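Local coordinates for N-alpha-acetyltransferase 35, NatC auxiliary subunit (Saccharomyces cerevisiae, PDB 6YGA), which serves as the auxiliary subunit of the NatC N-terminal acetyltransferase, which acetylates the N-terminal methionine of the L-A virus Gag protein, at residues B[464-469]-B[607-612]; B[554-559]-B[611-616]; B[566-571]-B[708-713]; B[632-637]-B[688-693]. One frame throughout, in Å; residues are numbered along the deposited sequence. Where two conformers were deposited one is given.

Contact 1. Residues B[464-469]-B[607-612]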
loop_
_atom_site.group_PDB
_atom_site.type_symbol
_atom_site.label_atom_id
_atom_site.label_comp_id
_atom_site.label_asym_id
_atom_site.label_seq_id
_atom_site.Cartn_x
_atom_site.Cartn_y
_atom_site.Cartn_z
ATOM N N GLU B 464 14.948 -18.823 4.423
ATOM C CA GLU B 464 15.730 -17.649 4.064
ATOM C C GLU B 464 16.186 -16.846 5.275
ATOM O O GLU B 464 16.888 -15.845 5.100
ATOM C CB GLU B 464 14.919 -16.738 3.139
ATOM C CG GLU B 464 14.558 -17.347 1.795
ATOM C CD GLU B 464 13.729 -16.408 0.932
ATOM O OE1 GLU B 464 12.584 -16.089 1.319
ATOM O OE2 GLU B 464 14.228 -15.981 -0.130
ATOM N N ALA B 465 15.806 -17.253 6.489
ATOM C CA ALA B 465 16.062 -16.420 7.662
ATOM C C ALA B 465 17.554 -16.243 7.908
ATOM O O ALA B 465 18.000 -15.151 8.279
ATOM C CB ALA B 465 15.383 -17.017 8.894
ATOM N N TYR B 466 18.340 -17.303 7.714
ATOM C CA TYR B 466 19.780 -17.185 7.913
ATOM C C TYR B 466 20.400 -16.206 6.924
ATOM O O TYR B 466 21.235 -15.379 7.306
ATOM C CB TYR B 466 20.452 -18.551 7.789
ATOM C CG TYR B 466 21.897 -18.440 7.372
ATOM C CD1 TYR B 466 22.872 -18.051 8.278
ATOM C CD2 TYR B 466 22.284 -18.704 6.064
ATOM C CE1 TYR B 466 24.195 -17.936 7.898
ATOM C CE2 TYR B 466 23.601 -18.590 5.671
ATOM C CZ TYR B 466 24.553 -18.208 6.591
ATOM O OH TYR B 466 25.865 -18.098 6.199
ATOM N N SER B 467 20.016 -16.289 5.648
ATOM C CA SER B 467 20.648 -15.452 4.633
ATOM C C SER B 467 20.474 -13.973 4.952
ATOM O O SER B 467 21.438 -13.199 4.907
ATOM C CB SER B 467 20.080 -15.774 3.252
ATOM O OG SER B 467 20.531 -17.037 2.801
HETATM N N MSE B 468 19.254 -13.564 5.291
HETATM C CA MSE B 468 18.961 -12.159 5.557
HETATM C C MSE B 468 19.554 -11.679 6.882
HETATM O O MSE B 468 20.165 -10.612 6.947
HETATM C CB MSE B 468 17.455 -11.922 5.550
HETATM C CG MSE B 468 16.792 -12.201 4.208
HETATM SE SE MSE B 468 17.677 -11.283 2.727
HETATM C CE MSE B 468 17.590 -9.453 3.392
ATOM N N PHE B 469 19.377 -12.469 7.941
ATOM C CA PHE B 469 19.897 -12.062 9.241
ATOM C C PHE B 469 21.419 -11.997 9.233
ATOM O O PHE B 469 22.005 -11.095 9.840
ATOM C CB PHE B 469 19.392 -13.003 10.333
ATOM C CG PHE B 469 18.033 -12.643 10.856
ATOM C CD1 PHE B 469 17.724 -11.330 11.180
ATOM C CD2 PHE B 469 17.056 -13.611 11.002
ATOM C CE1 PHE B 469 16.469 -10.995 11.658
ATOM C CE2 PHE B 469 15.804 -13.286 11.482
ATOM C CZ PHE B 469 15.507 -11.976 11.807
ATOM N N GLN B 607 27.300 -19.879 1.875
ATOM C CA GLN B 607 27.280 -21.302 2.198
ATOM C C GLN B 607 28.358 -21.652 3.213
ATOM O O GLN B 607 28.104 -22.381 4.179
ATOM C CB GLN B 607 27.452 -22.132 0.924
ATOM C CG GLN B 607 26.510 -21.741 -0.200
ATOM C CD GLN B 607 25.056 -21.781 0.220
ATOM O OE1 GLN B 607 24.598 -22.750 0.828
ATOM N NE2 GLN B 607 24.320 -20.721 -0.099
ATOM N N GLN B 608 29.574 -21.137 3.013
ATOM C CA GLN B 608 30.676 -21.479 3.904
ATOM C C GLN B 608 30.441 -20.938 5.308
ATOM O O GLN B 608 30.722 -21.621 6.298
ATOM C CB GLN B 608 31.994 -20.952 3.335
ATOM C CG GLN B 608 33.205 -21.266 4.193
ATOM C CD GLN B 608 33.437 -22.756 4.355
ATOM O OE1 GLN B 608 33.138 -23.546 3.459
ATOM N NE2 GLN B 608 33.973 -23.148 5.504
ATOM N N THR B 609 29.916 -19.715 5.413
ATOM C CA THR B 609 29.650 -19.129 6.723
ATOM C C THR B 609 28.682 -19.987 7.527
ATOM O O THR B 609 28.882 -20.201 8.728
ATOM C CB THR B 609 29.101 -17.711 6.557
ATOM O OG1 THR B 609 30.073 -16.896 5.891
ATOM C CG2 THR B 609 28.782 -17.104 7.908
ATOM N N LEU B 610 27.637 -20.504 6.876
ATOM C CA LEU B 610 26.680 -21.358 7.571
ATOM C C LEU B 610 27.331 -22.656 8.041
ATOM O O LEU B 610 27.007 -23.164 9.120
ATOM C CB LEU B 610 25.483 -21.650 6.663
ATOM C CG LEU B 610 24.396 -22.568 7.227
ATOM C CD1 LEU B 610 23.863 -22.015 8.537
ATOM C CD2 LEU B 610 23.268 -22.758 6.225
ATOM N N LYS B 611 28.260 -23.202 7.249
ATOM C CA LYS B 611 28.916 -24.449 7.630
ATOM C C LYS B 611 29.727 -24.289 8.911
ATOM O O LYS B 611 29.832 -25.234 9.702
ATOM C CB LYS B 611 29.812 -24.945 6.495
ATOM C CG LYS B 611 30.267 -26.389 6.660
ATOM C CD LYS B 611 31.058 -26.883 5.458
ATOM C CE LYS B 611 32.509 -26.443 5.529
ATOM N NZ LYS B 611 33.237 -27.123 6.638
ATOM N N ASP B 612 30.296 -23.104 9.141
ATOM C CA ASP B 612 31.056 -22.872 10.365
ATOM C C ASP B 612 30.146 -22.742 11.578
ATOM O O ASP B 612 30.560 -23.064 12.697
ATOM C CB ASP B 612 31.921 -21.621 10.218
ATOM C CG ASP B 612 32.848 -21.692 9.020
ATOM O OD1 ASP B 612 33.343 -22.798 8.718
ATOM O OD2 ASP B 612 33.081 -20.645 8.382
#

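Contact 2. Residues B[554-559]-B[611-616]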
loop_
_atom_site.group_PDB
_atom_site.type_symbol
_atom_site.label_atom_id
_atom_site.label_comp_id
_atom_site.label_asym_id
_atom_site.label_seq_id
_atom_site.Cartn_x
_atom_site.Cartn_y
_atom_site.Cartn_z
ATOM N N ILE B 554 22.198 -13.446 17.094
ATOM C CA ILE B 554 21.360 -14.343 17.882
ATOM C C ILE B 554 20.434 -15.140 16.974
ATOM O O ILE B 554 20.245 -16.347 17.160
ATOM C CB ILE B 554 20.581 -13.541 18.938
ATOM C CG1 ILE B 554 21.530 -13.101 20.054
ATOM C CG2 ILE B 554 19.409 -14.350 19.484
ATOM C CD1 ILE B 554 20.945 -12.078 20.984
ATOM N N GLU B 555 19.866 -14.483 15.960
ATOM C CA GLU B 555 19.015 -15.188 15.006
ATOM C C GLU B 555 19.813 -16.200 14.191
ATOM O O GLU B 555 19.340 -17.316 13.943
ATOM C CB GLU B 555 18.325 -14.178 14.091
ATOM C CG GLU B 555 17.369 -13.230 14.808
ATOM C CD GLU B 555 15.971 -13.806 14.971
ATOM O OE1 GLU B 555 15.825 -15.047 15.028
ATOM O OE2 GLU B 555 15.011 -13.012 15.031
ATOM N N VAL B 556 21.027 -15.832 13.771
ATOM C CA VAL B 556 21.863 -16.743 12.990
ATOM C C VAL B 556 22.213 -17.985 13.806
ATOM O O VAL B 556 22.128 -19.116 13.314
ATOM C CB VAL B 556 23.125 -16.014 12.487
ATOM C CG1 VAL B 556 24.135 -17.001 11.915
ATOM C CG2 VAL B 556 22.752 -14.973 11.437
ATOM N N PHE B 557 22.602 -17.795 15.070
ATOM C CA PHE B 557 22.878 -18.942 15.933
ATOM C C PHE B 557 21.644 -19.822 16.100
ATOM O O PHE B 557 21.740 -21.054 16.055
ATOM C CB PHE B 557 23.382 -18.472 17.298
ATOM C CG PHE B 557 24.871 -18.311 17.374
ATOM C CD1 PHE B 557 25.700 -19.420 17.390
ATOM C CD2 PHE B 557 25.442 -17.052 17.442
ATOM C CE1 PHE B 557 27.074 -19.277 17.465
ATOM C CE2 PHE B 557 26.814 -16.902 17.518
ATOM C CZ PHE B 557 27.631 -18.016 17.530
ATOM N N GLN B 558 20.476 -19.206 16.296
ATOM C CA GLN B 558 19.242 -19.972 16.440
ATOM C C GLN B 558 18.978 -20.821 15.203
ATOM O O GLN B 558 18.619 -21.999 15.308
ATOM C CB GLN B 558 18.073 -19.023 16.701
ATOM C CG GLN B 558 16.758 -19.721 16.976
ATOM C CD GLN B 558 16.774 -20.480 18.286
ATOM O OE1 GLN B 558 16.420 -19.938 19.333
ATOM N NE2 GLN B 558 17.186 -21.742 18.234
ATOM N N PHE B 559 19.152 -20.231 14.018
ATOM C CA PHE B 559 18.972 -20.978 12.777
ATOM C C PHE B 559 19.948 -22.146 12.697
ATOM O O PHE B 559 19.569 -23.261 12.326
ATOM C CB PHE B 559 19.148 -20.040 11.579
ATOM C CG PHE B 559 18.847 -20.675 10.245
ATOM C CD1 PHE B 559 19.808 -21.423 9.582
ATOM C CD2 PHE B 559 17.608 -20.501 9.642
ATOM C CE1 PHE B 559 19.539 -21.995 8.352
ATOM C CE2 PHE B 559 17.335 -21.068 8.410
ATOM C CZ PHE B 559 18.300 -21.819 7.765
ATOM N N LYS B 611 28.260 -23.202 7.249
ATOM C CA LYS B 611 28.916 -24.449 7.630
ATOM C C LYS B 611 29.727 -24.289 8.911
ATOM O O LYS B 611 29.832 -25.234 9.702
ATOM C CB LYS B 611 29.812 -24.945 6.495
ATOM C CG LYS B 611 30.267 -26.389 6.660
ATOM C CD LYS B 611 31.058 -26.883 5.458
ATOM C CE LYS B 611 32.509 -26.443 5.529
ATOM N NZ LYS B 611 33.237 -27.123 6.638
ATOM N N ASP B 612 30.296 -23.104 9.141
ATOM C CA ASP B 612 31.056 -22.872 10.365
ATOM C C ASP B 612 30.146 -22.742 11.578
ATOM O O ASP B 612 30.560 -23.064 12.697
ATOM C CB ASP B 612 31.921 -21.621 10.218
ATOM C CG ASP B 612 32.848 -21.692 9.020
ATOM O OD1 ASP B 612 33.343 -22.798 8.718
ATOM O OD2 ASP B 612 33.081 -20.645 8.382
ATOM N N PHE B 613 28.916 -22.263 11.380
ATOM C CA PHE B 613 27.961 -22.161 12.480
ATOM C C PHE B 613 27.335 -23.511 12.815
ATOM O O PHE B 613 27.102 -23.813 13.991
ATOM C CB PHE B 613 26.861 -21.156 12.135
ATOM C CG PHE B 613 27.230 -19.726 12.396
ATOM C CD1 PHE B 613 27.157 -19.205 13.677
ATOM C CD2 PHE B 613 27.617 -18.894 11.359
ATOM C CE1 PHE B 613 27.484 -17.886 13.921
ATOM C CE2 PHE B 613 27.942 -17.574 11.594
ATOM C CZ PHE B 613 27.877 -17.068 12.876
ATOM N N VAL B 614 27.054 -24.329 11.800
ATOM C CA VAL B 614 26.328 -25.578 12.007
ATOM C C VAL B 614 27.215 -26.589 12.720
ATOM O O VAL B 614 28.404 -26.736 12.409
ATOM C CB VAL B 614 25.821 -26.126 10.661
ATOM C CG1 VAL B 614 25.314 -27.550 10.813
ATOM C CG2 VAL B 614 24.724 -25.234 10.107
ATOM N N ILE B 615 26.637 -27.292 13.690
ATOM C CA ILE B 615 27.348 -28.317 14.448
ATOM C C ILE B 615 27.166 -29.645 13.723
ATOM O O ILE B 615 26.077 -30.224 13.736
ATOM C CB ILE B 615 26.834 -28.400 15.891
ATOM C CG1 ILE B 615 26.737 -27.003 16.500
ATOM C CG2 ILE B 615 27.747 -29.275 16.732
ATOM C CD1 ILE B 615 25.981 -26.967 17.804
ATOM N N GLU B 616 28.229 -30.129 13.084
ATOM C CA GLU B 616 28.174 -31.406 12.386
ATOM C C GLU B 616 28.647 -32.569 13.248
ATOM O O GLU B 616 28.559 -33.722 12.811
ATOM C CB GLU B 616 29.007 -31.348 11.098
ATOM C CG GLU B 616 28.357 -32.050 9.911
ATOM C CD GLU B 616 27.101 -31.344 9.428
ATOM O OE1 GLU B 616 27.210 -30.210 8.914
ATOM O OE2 GLU B 616 26.000 -31.918 9.569
#

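Contact 3. Residues B[566-571]-B[708-713]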
loop_
_atom_site.group_PDB
_atom_site.type_symbol
_atom_site.label_atom_id
_atom_site.label_comp_id
_atom_site.label_asym_id
_atom_site.label_seq_id
_atom_site.Cartn_x
_atom_site.Cartn_y
_atom_site.Cartn_z
ATOM N N GLY B 566 18.707 -30.932 12.027
ATOM C CA GLY B 566 18.065 -31.336 10.794
ATOM C C GLY B 566 16.666 -30.807 10.575
ATOM O O GLY B 566 15.937 -31.365 9.748
ATOM N N LEU B 567 16.265 -29.743 11.268
ATOM C CA LEU B 567 14.887 -29.273 11.174
ATOM C C LEU B 567 14.678 -28.224 10.093
ATOM O O LEU B 567 13.537 -28.023 9.660
ATOM C CB LEU B 567 14.427 -28.704 12.514
ATOM C CG LEU B 567 14.391 -29.724 13.645
ATOM C CD1 LEU B 567 13.775 -29.099 14.864
ATOM C CD2 LEU B 567 13.612 -30.955 13.225
ATOM N N ILE B 568 15.737 -27.549 9.652
ATOM C CA ILE B 568 15.621 -26.517 8.633
ATOM C C ILE B 568 16.902 -26.496 7.814
ATOM O O ILE B 568 17.969 -26.914 8.272
ATOM C CB ILE B 568 15.332 -25.128 9.250
ATOM C CG1 ILE B 568 14.736 -24.190 8.203
ATOM C CG2 ILE B 568 16.596 -24.526 9.858
ATOM C CD1 ILE B 568 14.310 -22.858 8.765
ATOM N N ASP B 569 16.784 -26.014 6.582
ATOM C CA ASP B 569 17.905 -25.858 5.671
ATOM C C ASP B 569 17.853 -24.453 5.085
ATOM O O ASP B 569 16.814 -23.788 5.118
ATOM C CB ASP B 569 17.863 -26.913 4.554
ATOM C CG ASP B 569 19.199 -27.080 3.849
ATOM O OD1 ASP B 569 20.212 -26.524 4.327
ATOM O OD2 ASP B 569 19.236 -27.773 2.813
ATOM N N ASN B 570 18.985 -23.998 4.547
ATOM C CA ASN B 570 19.057 -22.669 3.951
ATOM C C ASN B 570 18.567 -22.636 2.502
ATOM O O ASN B 570 18.876 -21.683 1.776
ATOM C CB ASN B 570 20.484 -22.118 4.039
ATOM C CG ASN B 570 21.468 -22.887 3.179
ATOM O OD1 ASN B 570 21.368 -24.106 3.032
ATOM N ND2 ASN B 570 22.438 -22.176 2.614
ATOM N N LYS B 571 17.816 -23.648 2.073
ATOM C CA LYS B 571 17.190 -23.673 0.759
ATOM C C LYS B 571 15.800 -24.279 0.909
ATOM O O LYS B 571 15.408 -24.715 1.996
ATOM C CB LYS B 571 18.036 -24.457 -0.253
ATOM C CG LYS B 571 18.339 -25.889 0.171
ATOM C CD LYS B 571 19.021 -26.673 -0.939
ATOM C CE LYS B 571 19.572 -27.995 -0.421
ATOM N NZ LYS B 571 20.617 -27.802 0.629
ATOM N N TYR B 708 8.496 -31.659 12.817
ATOM C CA TYR B 708 8.382 -30.237 13.107
ATOM C C TYR B 708 8.622 -29.397 11.859
ATOM O O TYR B 708 9.339 -29.802 10.941
ATOM C CB TYR B 708 9.380 -29.806 14.186
ATOM C CG TYR B 708 9.167 -30.448 15.535
ATOM C CD1 TYR B 708 8.198 -29.970 16.407
ATOM C CD2 TYR B 708 9.945 -31.525 15.942
ATOM C CE1 TYR B 708 8.003 -30.551 17.641
ATOM C CE2 TYR B 708 9.756 -32.114 17.175
ATOM C CZ TYR B 708 8.786 -31.622 18.020
ATOM O OH TYR B 708 8.600 -32.209 19.248
ATOM N N LYS B 709 8.017 -28.214 11.847
ATOM C CA LYS B 709 8.306 -27.178 10.870
ATOM C C LYS B 709 8.659 -25.900 11.617
ATOM O O LYS B 709 8.247 -25.700 12.764
ATOM C CB LYS B 709 7.117 -26.936 9.931
ATOM C CG LYS B 709 5.863 -26.440 10.632
ATOM C CD LYS B 709 4.689 -26.336 9.667
ATOM C CE LYS B 709 3.425 -25.892 10.382
ATOM N NZ LYS B 709 2.254 -25.848 9.465
ATOM N N VAL B 710 9.442 -25.042 10.973
ATOM C CA VAL B 710 9.855 -23.774 11.561
ATOM C C VAL B 710 9.000 -22.667 10.967
ATOM O O VAL B 710 8.792 -22.617 9.748
ATOM C CB VAL B 710 11.351 -23.507 11.326
ATOM C CG1 VAL B 710 11.786 -22.252 12.065
ATOM C CG2 VAL B 710 12.180 -24.705 11.767
ATOM N N GLU B 711 8.490 -21.789 11.824
ATOM C CA GLU B 711 7.702 -20.646 11.393
ATOM C C GLU B 711 8.272 -19.382 12.015
ATOM O O GLU B 711 8.740 -19.397 13.157
ATOM C CB GLU B 711 6.224 -20.794 11.781
ATOM C CG GLU B 711 5.498 -21.954 11.119
ATOM C CD GLU B 711 4.017 -21.967 11.454
ATOM O OE1 GLU B 711 3.615 -21.239 12.383
ATOM O OE2 GLU B 711 3.252 -22.694 10.789
ATOM N N LEU B 712 8.234 -18.290 11.255
ATOM C CA LEU B 712 8.671 -16.985 11.746
ATOM C C LEU B 712 7.484 -16.334 12.440
ATOM O O LEU B 712 6.574 -15.816 11.787
ATOM C CB LEU B 712 9.194 -16.126 10.601
ATOM C CG LEU B 712 10.458 -16.641 9.915
ATOM C CD1 LEU B 712 10.714 -15.872 8.632
ATOM C CD2 LEU B 712 11.647 -16.525 10.853
ATOM N N VAL B 713 7.489 -16.358 13.770
ATOM C CA VAL B 713 6.358 -15.908 14.574
ATOM C C VAL B 713 6.605 -14.483 15.048
ATOM O O VAL B 713 7.688 -14.165 15.551
ATOM C CB VAL B 713 6.117 -16.850 15.766
ATOM C CG1 VAL B 713 5.073 -16.273 16.704
ATOM C CG2 VAL B 713 5.684 -18.222 15.268
#

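Contact 4. Residues B[632-637]-B[688-693]. With EDO (1,2-ethanediol), chain Y.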
loop_
_atom_site.group_PDB
_atom_site.type_symbol
_atom_site.label_atom_id
_atom_site.label_comp_id
_atom_site.label_asym_id
_atom_site.label_seq_id
_atom_site.Cartn_x
_atom_site.Cartn_y
_atom_site.Cartn_z
ATOM N N PHE B 632 25.694 -18.530 24.418
ATOM C CA PHE B 632 25.872 -17.237 23.765
ATOM C C PHE B 632 24.540 -16.517 23.595
ATOM O O PHE B 632 24.452 -15.305 23.828
ATOM C CB PHE B 632 26.561 -17.408 22.411
ATOM C CG PHE B 632 26.593 -16.148 21.595
ATOM C CD1 PHE B 632 27.616 -15.230 21.758
ATOM C CD2 PHE B 632 25.593 -15.875 20.677
ATOM C CE1 PHE B 632 27.644 -14.067 21.017
ATOM C CE2 PHE B 632 25.615 -14.712 19.936
ATOM C CZ PHE B 632 26.644 -13.808 20.106
ATOM N N ILE B 633 23.497 -17.244 23.182
ATOM C CA ILE B 633 22.187 -16.630 22.976
ATOM C C ILE B 633 21.669 -16.023 24.275
ATOM O O ILE B 633 21.229 -14.868 24.309
ATOM C CB ILE B 633 21.200 -17.662 22.399
ATOM C CG1 ILE B 633 21.526 -17.945 20.931
ATOM C CG2 ILE B 633 19.759 -17.187 22.555
ATOM C CD1 ILE B 633 20.559 -18.898 20.261
ATOM N N GLU B 634 21.730 -16.789 25.367
ATOM C CA GLU B 634 21.255 -16.284 26.652
ATOM C C GLU B 634 22.118 -15.131 27.149
ATOM O O GLU B 634 21.596 -14.138 27.669
ATOM C CB GLU B 634 21.225 -17.413 27.683
ATOM C CG GLU B 634 20.442 -18.639 27.244
ATOM C CD GLU B 634 20.395 -19.715 28.310
ATOM O OE1 GLU B 634 20.590 -19.383 29.498
ATOM O OE2 GLU B 634 20.163 -20.891 27.962
ATOM N N THR B 635 23.440 -15.244 27.000
ATOM C CA THR B 635 24.330 -14.191 27.480
ATOM C C THR B 635 24.159 -12.916 26.666
ATOM O O THR B 635 24.087 -11.815 27.225
ATOM C CB THR B 635 25.782 -14.668 27.433
ATOM O OG1 THR B 635 25.941 -15.787 28.313
ATOM C CG2 THR B 635 26.726 -13.560 27.867
ATOM N N GLU B 636 24.078 -13.048 25.339
ATOM C CA GLU B 636 23.961 -11.874 24.481
ATOM C C GLU B 636 22.595 -11.211 24.614
ATOM O O GLU B 636 22.493 -9.984 24.500
ATOM C CB GLU B 636 24.230 -12.259 23.026
ATOM C CG GLU B 636 24.527 -11.080 22.116
ATOM C CD GLU B 636 25.836 -10.390 22.459
ATOM O OE1 GLU B 636 26.652 -10.971 23.206
ATOM O OE2 GLU B 636 26.050 -9.260 21.975
ATOM N N VAL B 637 21.540 -11.992 24.864
ATOM C CA VAL B 637 20.226 -11.397 25.088
ATOM C C VAL B 637 20.260 -10.475 26.301
ATOM O O VAL B 637 19.757 -9.347 26.251
ATOM C CB VAL B 637 19.150 -12.493 25.224
ATOM C CG1 VAL B 637 17.928 -11.954 25.944
ATOM C CG2 VAL B 637 18.752 -13.010 23.848
ATOM N N ASN B 688 12.798 -18.819 23.804
ATOM C CA ASN B 688 12.515 -19.760 22.726
ATOM C C ASN B 688 13.696 -20.686 22.472
ATOM O O ASN B 688 13.506 -21.860 22.133
ATOM C CB ASN B 688 12.138 -19.001 21.454
ATOM C CG ASN B 688 11.956 -19.915 20.266
ATOM O OD1 ASN B 688 10.970 -20.651 20.177
ATOM N ND2 ASN B 688 12.904 -19.868 19.335
ATOM N N SER B 689 14.922 -20.178 22.629
ATOM C CA SER B 689 16.102 -21.019 22.458
ATOM C C SER B 689 16.123 -22.158 23.473
ATOM O O SER B 689 16.508 -23.286 23.145
ATOM C CB SER B 689 17.364 -20.165 22.570
ATOM O OG SER B 689 18.526 -20.948 22.362
ATOM N N LYS B 690 15.700 -21.886 24.710
ATOM C CA LYS B 690 15.641 -22.947 25.713
ATOM C C LYS B 690 14.562 -23.966 25.375
ATOM O O LYS B 690 14.769 -25.173 25.544
ATOM C CB LYS B 690 15.402 -22.351 27.101
ATOM C CG LYS B 690 16.522 -21.445 27.585
ATOM C CD LYS B 690 16.017 -20.439 28.610
ATOM C CE LYS B 690 17.078 -19.388 28.913
ATOM N NZ LYS B 690 16.526 -18.186 29.599
ATOM N N VAL B 691 13.403 -23.504 24.898
ATOM C CA VAL B 691 12.332 -24.426 24.527
ATOM C C VAL B 691 12.786 -25.346 23.401
ATOM O O VAL B 691 12.550 -26.560 23.438
ATOM C CB VAL B 691 11.059 -23.644 24.148
ATOM C CG1 VAL B 691 10.042 -24.558 23.481
ATOM C CG2 VAL B 691 10.454 -22.989 25.384
ATOM N N ILE B 692 13.466 -24.787 22.396
ATOM C CA ILE B 692 13.924 -25.581 21.258
ATOM C C ILE B 692 14.890 -26.668 21.717
ATOM O O ILE B 692 14.764 -27.836 21.333
ATOM C CB ILE B 692 14.562 -24.667 20.195
ATOM C CG1 ILE B 692 13.499 -23.771 19.554
ATOM C CG2 ILE B 692 15.286 -25.482 19.134
ATOM C CD1 ILE B 692 14.042 -22.871 18.468
ATOM N N VAL B 693 15.859 -26.304 22.557
ATOM C CA VAL B 693 16.885 -27.256 22.975
ATOM C C VAL B 693 16.279 -28.375 23.815
ATOM O O VAL B 693 16.583 -29.558 23.614
ATOM C CB VAL B 693 18.010 -26.524 23.726
ATOM C CG1 VAL B 693 18.836 -27.498 24.541
ATOM C CG2 VAL B 693 18.885 -25.781 22.735
HETATM C C1 EDO Y . 25.464 -4.493 22.323
HETATM O O1 EDO Y . 24.601 -3.383 22.052
HETATM C C2 EDO Y . 24.674 -5.633 22.952
HETATM O O2 EDO Y . 25.596 -6.632 23.402
#

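Contact 1. Residues B[464-469]-B[607-612]
The ring of Tyr466 takes Leu610 on one face: methyl CD1 stands almost over the middle, 4.1 Å from the ring centroid and only 9° off the ring normal, a clear CH-pi contact. Towards the phenol end of the ring, Leu610 CB comes to 3.6 Å from Tyr466 CZ, while Val556 of helix 511-564 packs beside CD1. This is helix-to-helix packing in the all-helical region that carries the TPR-like family signature: the first turn of helix 465-506 sends one aromatic side chain across to helix 603-613. The backbones stay well apart, the nearest alpha carbons being Tyr466 CA and Leu610 CA at 8.1 Å, and the tyrosine bridges the gap.

Two torsions make the match. Tyr466 carries CG on the far side of CB from its backbone N (chi1 154°), which throws the ring outward from its own helix, and Leu610 with chi1 178° reaches back with both methyls. The phenol oxygen then arrives at the backbone of helix 603-613, where it is hydrogen-bonded to the carbonyl O of Phe606, so the buried hydroxyl has a polar partner and the ring is held at both its apolar and polar parts. Just before this turn, Glu464 forms a salt bridge with Arg588 and packs on Ile136 of the N-alpha-acetyltransferase 30 chain.

Thr609 closes the phenol end with carbon; its OG1 is hydrogen-bonded to the carbonyl O of Val605. Tyr466 OH lies 3.3 Å from Thr609 CB and 3.5 Å from its methyl CG2.

Contact 2. Residues B[554-559]-B[611-616]
Phe557 and Phe613 bring the two backbones to their closest point, 6.9 Å between Phe557 CA and Phe613 CA, where helix 603-613 is about to end against helix 511-564 and Val614 leaves helical geometry. Phe613 does most of the work. Its ring is a T-shaped partner of Phe557, with the planes at 84° and the centroids 5.0 Å apart, Phe613 supplying the edge and Phe557 the face. The leading atom is Phe613 CE1, which comes down nearer the rim of the Phe557 ring than its centre and sits 3.6 Å from Phe557 CZ.

One face of the Phe613 ring belongs to Val556, whose CG1 lies 3.8 Å from the Phe613 centroid, only 7° off the normal. That methyl, turned anti to the valine's backbone N (chi1 169°), is the branch that faces the phenylalanine. Leu553 and Ala560 of the same helix also touch Phe613, while Phe557 goes on to meet the ring of Phe632 on helix 619-653.

Everything exchanged between the segments is apolar. Dispersion and the pull of a ring's C-H edge on a neighbouring pi face account for the contact, and a methyl over one face with an aromatic ring at the edge probably restrains rotation of Phe613.

Contact 3. Residues B[566-571]-B[708-713]
Ile568 meets Val710 from its first side-chain carbon onward. CB is 4.1 Å from Val710 CG2; CG1, anti to the backbone N with chi1 -160°, carries the chain forward; and the terminal CD1 arrives 4.0 Å from Val710 CB, with both valine methyls close by. The same CD1 also touches the rim of the Phe559 ring at CE2, so the tip is wedged between helix 511-564 and strand 708-713.

That strand pairs with 724-729 in an antiparallel two-stranded sheet near the C-terminus of an otherwise mainly helical chain. Its alternating residues Tyr708 and Val710 point at the loop that follows the Schellman turn at Gly566. Leu567 is broadly buried by the strand, though its atoms stay farther off: CD2 is 4.5 Å from Tyr708 CB, and its carbonyl O faces Val710 CG2. The tyrosine ring turns away towards helix 668-701.

Charges are kept off this apolar seam. On the strand's other side Glu711 pairs with Arg728 and, at 3.6 Å between Lys709 NZ and Glu711 OE2, with Lys709. Further along the loop, Lys571 NZ meets Asp569 OD2 at 2.6 Å. Between this strand and the loop the packing is essentially apolar, which suggests a fit that depends on shape more than on direction.

Contact 4. Residues B[632-637]-B[688-693]
Ile633 and Ser689 form the tight, buried part of this contact, where the two backbones come closest, 7.5 Å from Ile633 CA to Ser689 CA. Two branches of the isoleucine reach the small serine: CG2 lies 3.8 Å from Ser689 CB, and CD1 approaches Ser689 OG to 3.6 Å. The short serine side chain is consistent with this close approach.

The neighbouring pair, Glu634 and Lys690, forms the partly exposed side, where atoms touch but the charges are not paired. Both are extended beyond CG and cross at a slant, and it is the CE methylene of the lysine, not its ammonium group, that meets the carboxylate: Lys690 CE is 3.4 Å from Glu634 CD. The charges remain 4.2 Å apart between Lys690 NZ and Glu634 OE1, too far for a salt bridge, though the attraction probably still helps; NZ has a weak hydrogen bond to Ser686 besides. Farther round helix 619-653, Glu636 OE2 accepts a hydrogen bond from O2 of a 1,2-ethanediol at 3.0 Å, a molecule probably from the crystallisation liquor. Glu636 OE2 is also hydrogen-bonded to Ser550 OG.

Helices 619-653 and 668-701 follow one another in the chain and run antiparallel here, making a helical hairpin consistent with the TPR-like family assignment of this region.

All four contacts lie on the same side of the chain's centre, around helix 511-564. Contacts 1 and 2 are the closest, their centres about 8 Å apart: they share helix 603-613, and Tyr466 CB packs 3.4 Å from Phe559 CD1. Phe559 then passes the packing on to contact 3, its CE2 lying 3.5 Å from Ile568 CD1, while Gln607 and Asn570 probably hydrogen-bond between contacts 1 and 3. Contact 4 joins through contact 2, about 12 Å away centre to centre, where Gln558 leans on Ser689 and Ile692. It does not touch contacts 1 or 3. Only contact 1 reaches the N-alpha-acetyltransferase 30 chain, through Glu464.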